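Local coordinates for glutathione s-transferase (Agrobacterium tumefaciens, PDB 2YCD), which probably conjugates reduced glutathione to electrophilic compounds, as a member of the glutathione transferase superfamily linked to herbicide detoxification in a soil bacterium, at residues R39-E44 with R210-A216. Numbering follows the deposited sequence.
Sequences RWALEE and RPAFKRA. With PO4 (phosphate ion), chain C.
Glu44 reaches across to Arg210 with both carboxylate oxygens. Its CB leads to a CG that packs 3.7 Å from Ala212 CB, and a bend at chi2 (-78°) turns the carboxylate toward Arg210, the N-cap residue of helix 211-225. Arg210 comes side-on: NE reaches Glu44 OE2 at 2.9 Å in a nearly straight bond, and NH2 donates to OE1, a two-nitrogen salt bridge. Both oxygens are met on the syn side, but from somewhat out of the carboxylate plane, with carboxylate and guanidinium planes 30° apart. OE2 also accepts Trp40 NE1 at 3.0 Å on its anti lone pair, and a water that bridges it to Ala212 N. Beyond Glu44, Arg210 NH2 donates to a phosphate, probably from the crystallisation liquor, while Phe174 makes a cation-pi contact with the same arginine.

Trp40 is thus fixed at its nitrogen, and Phe213 meets one face of the indole. The Phe213 edge points at the six-membered ring in a T-shaped pair, planes at 90°, and its CB makes a CH-pi contact over the five-membered ring. Farther along, Ala216 CB sits 3.7 Å from Arg39 CB.

On the other flank Arg215 NE forms a salt bridge with Glu43 OE1 from above the carboxylate plane at 2.7 Å, and NH2 hydrogen-bonds to the Glu43 backbone O from above the carbonyl plane, 3.0 Å away.

The axes of segments 39-44 and 211-216 pass 8.1 Å apart, joining the thioredoxin-like N-terminal domain to the C-terminal helix of this GST fold. With two donors and a water on OE2, Glu44 is probably held as a carboxylate, tying the indole and the Arg210 guanidinium to one charge at the domain interface.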
ATOM      1  N   ARG A  39      12.297 -12.116  -2.502  1.00  7.55           N
ATOM      2  CA  ARG A  39      13.033 -13.379  -2.571  1.00  7.61           C
ATOM      3  C   ARG A  39      12.064 -14.555  -2.631  1.00  6.88           C
ATOM      4  O   ARG A  39      12.266 -15.503  -3.411  1.00  8.08           O
ATOM      5  CB  ARG A  39      13.927 -13.533  -1.343  1.00  7.14           C
ATOM      6  CG  ARG A  39      15.087 -12.544  -1.234  1.00  7.90           C
ATOM      7  CD  ARG A  39      15.804 -12.840   0.081  1.00  8.44           C
ATOM      8  NE  ARG A  39      17.012 -12.058   0.356  1.00  9.71           N
ATOM      9  CZ  ARG A  39      18.230 -12.425  -0.043  1.00  8.52           C
ATOM     10  NH1 ARG A  39      18.401 -13.477  -0.846  1.00  9.37           N
ATOM     11  NH2 ARG A  39      19.278 -11.700   0.315  1.00  9.68           N
ATOM     12  N   TRP A  40      11.046 -14.533  -1.782  1.00  7.36           N
ATOM     13  CA  TRP A  40      10.073 -15.616  -1.737  1.00  7.35           C
ATOM     14  C   TRP A  40       9.319 -15.743  -3.072  1.00  6.43           C
ATOM     15  O   TRP A  40       9.171 -16.853  -3.623  1.00  7.50           O
ATOM     16  CB  TRP A  40       9.141 -15.370  -0.540  1.00  7.13           C
ATOM     17  CG  TRP A  40       8.126 -16.469  -0.239  1.00  6.09           C
ATOM     18  CD1 TRP A  40       7.998 -17.689  -0.870  1.00  6.58           C
ATOM     19  CD2 TRP A  40       7.116 -16.433   0.775  1.00  7.77           C
ATOM     20  NE1 TRP A  40       6.955 -18.404  -0.304  1.00  7.89           N
ATOM     21  CE2 TRP A  40       6.393 -17.650   0.696  1.00  8.37           C
ATOM     22  CE3 TRP A  40       6.730 -15.470   1.723  1.00  7.97           C
ATOM     23  CZ2 TRP A  40       5.313 -17.936   1.546  1.00  7.60           C
ATOM     24  CZ3 TRP A  40       5.665 -15.757   2.573  1.00  8.90           C
ATOM     25  CH2 TRP A  40       4.969 -16.986   2.482  1.00  9.42           C
ATOM     26  N   ALA A  41       8.891 -14.620  -3.646  1.00  7.32           N
ATOM     27  CA  ALA A  41       8.237 -14.659  -4.949  1.00  8.19           C
ATOM     28  C   ALA A  41       9.144 -15.265  -6.023  1.00  8.12           C
ATOM     29  O   ALA A  41       8.703 -16.101  -6.834  1.00  8.41           O
ATOM     30  CB  ALA A  41       7.768 -13.258  -5.358  1.00  7.70           C
ATOM     31  N   LEU A  42      10.399 -14.817  -6.069  1.00  8.38           N
ATOM     32  CA  LEU A  42      11.358 -15.382  -7.036  1.00  8.44           C
ATOM     33  C   LEU A  42      11.535 -16.887  -6.847  1.00  7.90           C
ATOM     34  O   LEU A  42      11.578 -17.637  -7.825  1.00  9.33           O
ATOM     35  CB  LEU A  42      12.702 -14.648  -6.954  1.00  7.90           C
ATOM     36  CG  LEU A  42      12.644 -13.174  -7.384  1.00  8.56           C
ATOM     37  CD1 LEU A  42      13.847 -12.392  -6.873  1.00 10.67           C
ATOM     38  CD2 LEU A  42      12.524 -13.052  -8.909  1.00  9.56           C
ATOM     39  N   GLU A  43      11.626 -17.335  -5.601  1.00  8.75           N
ATOM     40  CA  GLU A  43      11.757 -18.771  -5.354  1.00  9.03           C
ATOM     41  C   GLU A  43      10.504 -19.569  -5.729  1.00  8.76           C
ATOM     42  O   GLU A  43      10.622 -20.695  -6.234  1.00 10.93           O
ATOM     43  CB  GLU A  43      12.174 -19.023  -3.908  1.00  9.40           C
ATOM     44  CG  GLU A  43      13.634 -18.609  -3.607  1.00  7.70           C
ATOM     45  CD  GLU A  43      14.650 -19.489  -4.317  1.00 11.28           C
ATOM     46  OE1 GLU A  43      14.270 -20.528  -4.884  1.00 12.27           O
ATOM     47  OE2 GLU A  43      15.846 -19.124  -4.294  1.00 15.92           O
ATOM     48  N   GLU A  44       9.322 -18.991  -5.529  1.00  9.87           N
ATOM     49  CA  GLU A  44       8.072 -19.678  -5.900  1.00  9.28           C
ATOM     50  C   GLU A  44       7.995 -19.903  -7.405  1.00 11.31           C
ATOM     51  O   GLU A  44       7.504 -20.941  -7.843  1.00 13.37           O
ATOM     52  CB  GLU A  44       6.828 -18.907  -5.412  1.00  9.20           C
ATOM     53  CG  GLU A  44       6.602 -18.981  -3.900  1.00  8.59           C
ATOM     54  CD  GLU A  44       5.982 -20.294  -3.418  1.00 10.56           C
ATOM     55  OE1 GLU A  44       5.459 -21.073  -4.254  1.00 12.84           O
ATOM     56  OE2 GLU A  44       6.022 -20.527  -2.198  1.00  9.36           O
ATOM     57  N   ARG A 210       6.418 -23.762   3.259  1.00  9.82           N
ATOM     58  CA  ARG A 210       6.635 -23.988   1.833  1.00  9.90           C
ATOM     59  C   ARG A 210       8.132 -23.998   1.492  1.00  8.92           C
ATOM     60  O   ARG A 210       8.901 -23.185   1.998  1.00  9.77           O
ATOM     61  CB  ARG A 210       5.899 -22.928   1.014  1.00  9.61           C
ATOM     62  CG  ARG A 210       4.386 -22.983   1.193  1.00  9.68           C
ATOM     63  CD  ARG A 210       3.670 -21.877   0.416  1.00  9.20           C
ATOM     64  NE  ARG A 210       3.840 -21.983  -1.036  1.00  8.33           N
ATOM     65  CZ  ARG A 210       3.042 -22.684  -1.843  1.00  8.94           C
ATOM     66  NH1 ARG A 210       2.012 -23.368  -1.350  1.00  9.52           N
ATOM     67  NH2 ARG A 210       3.273 -22.729  -3.145  1.00 11.04           N
ATOM     68  N   PRO A 211       8.568 -24.904   0.605  1.00  9.85           N
ATOM     69  CA  PRO A 211      10.005 -24.957   0.294  1.00 11.06           C
ATOM     70  C   PRO A 211      10.579 -23.655  -0.259  1.00  8.59           C
ATOM     71  O   PRO A 211      11.740 -23.333   0.036  1.00  9.80           O
ATOM     72  CB  PRO A 211      10.104 -26.082  -0.753  1.00 12.93           C
ATOM     73  CG  PRO A 211       8.848 -26.876  -0.577  1.00 23.30           C
ATOM     74  CD  PRO A 211       7.792 -25.957  -0.068  1.00 11.22           C
ATOM     75  N   ALA A 212       9.799 -22.912  -1.044  1.00  9.14           N
ATOM     76  CA  ALA A 212      10.298 -21.623  -1.546  1.00  8.81           C
ATOM     77  C   ALA A 212      10.522 -20.625  -0.416  1.00  8.09           C
ATOM     78  O   ALA A 212      11.430 -19.800  -0.505  1.00  8.36           O
ATOM     79  CB  ALA A 212       9.330 -21.032  -2.581  1.00  9.87           C
ATOM     80  N   PHE A 213       9.680 -20.665   0.616  1.00  8.68           N
ATOM     81  CA  PHE A 213       9.890 -19.785   1.757  1.00  7.59           C
ATOM     82  C   PHE A 213      11.241 -20.112   2.409  1.00  8.91           C
ATOM     83  O   PHE A 213      12.024 -19.206   2.722  1.00  8.94           O
ATOM     84  CB  PHE A 213       8.785 -19.927   2.807  1.00  7.81           C
ATOM     85  CG  PHE A 213       8.980 -19.019   4.005  1.00  8.91           C
ATOM     86  CD1 PHE A 213       9.818 -19.379   5.059  1.00  9.51           C
ATOM     87  CD2 PHE A 213       8.349 -17.781   4.045  1.00  9.60           C
ATOM     88  CE1 PHE A 213      10.006 -18.498   6.142  1.00  9.55           C
ATOM     89  CE2 PHE A 213       8.528 -16.922   5.120  1.00 10.67           C
ATOM     90  CZ  PHE A 213       9.349 -17.284   6.170  1.00  9.58           C
ATOM     91  N   LYS A 214      11.529 -21.400   2.595  1.00  9.67           N
ATOM     92  CA  LYS A 214      12.774 -21.809   3.227  1.00  8.29           C
ATOM     93  C   LYS A 214      13.975 -21.416   2.376  1.00  8.52           C
ATOM     94  O   LYS A 214      14.999 -20.986   2.917  1.00 10.39           O
ATOM     95  CB  LYS A 214      12.779 -23.318   3.493  1.00 12.70           C
ATOM     96  CG  LYS A 214      14.117 -23.802   4.036  1.00 21.59           C
ATOM     97  CD  LYS A 214      14.057 -25.231   4.541  1.00 29.19           C
ATOM     98  CE  LYS A 214      15.428 -25.685   5.015  1.00 37.70           C
ATOM     99  NZ  LYS A 214      16.017 -24.689   5.960  1.00 35.75           N
ATOM    100  N   ARG A 215      13.866 -21.546   1.056  1.00  8.11           N
ATOM    101  CA  ARG A 215      14.991 -21.137   0.208  1.00  9.90           C
ATOM    102  C   ARG A 215      15.250 -19.637   0.330  1.00  8.72           C
ATOM    103  O   ARG A 215      16.390 -19.186   0.415  1.00 10.70           O
ATOM    104  CB  ARG A 215      14.788 -21.547  -1.258  1.00  9.92           C
ATOM    105  CG  ARG A 215      14.816 -23.067  -1.507  1.00 10.50           C
ATOM    106  CD  ARG A 215      14.815 -23.430  -2.977  1.00 13.16           C
ATOM    107  NE  ARG A 215      13.657 -22.938  -3.720  1.00 13.22           N
ATOM    108  CZ  ARG A 215      12.524 -23.612  -3.904  1.00 12.37           C
ATOM    109  NH1 ARG A 215      12.366 -24.825  -3.391  1.00 15.21           N
ATOM    110  NH2 ARG A 215      11.537 -23.080  -4.623  1.00 14.66           N
ATOM    111  N   ALA A 216      14.188 -18.844   0.332  1.00  8.69           N
ATOM    112  CA  ALA A 216      14.339 -17.399   0.518  1.00  9.31           C
ATOM    113  C   ALA A 216      14.886 -17.053   1.899  1.00  8.52           C
ATOM    114  O   ALA A 216      15.766 -16.219   2.021  1.00  9.04           O
ATOM    115  CB  ALA A 216      13.009 -16.695   0.266  1.00  9.03           C
TER
HETATM  116  P   PO4 C 601       1.070 -25.741  -4.151  1.00 19.66           P
HETATM  117  O1  PO4 C 601       0.582 -25.891  -2.735  1.00 28.50           O
HETATM  118  O2  PO4 C 601       2.357 -26.524  -4.316  1.00 17.62           O
HETATM  119  O3  PO4 C 601       0.048 -26.279  -5.133  1.00 22.49           O
HETATM  120  O4  PO4 C 601       1.320 -24.286  -4.474  1.00 26.94           O
HETATM  121  O   HOH W   1      16.730 -17.566  -2.350  1.00 12.21           O
HETATM  122  O   HOH W   2       7.115 -23.374  -2.117  1.00 11.89           O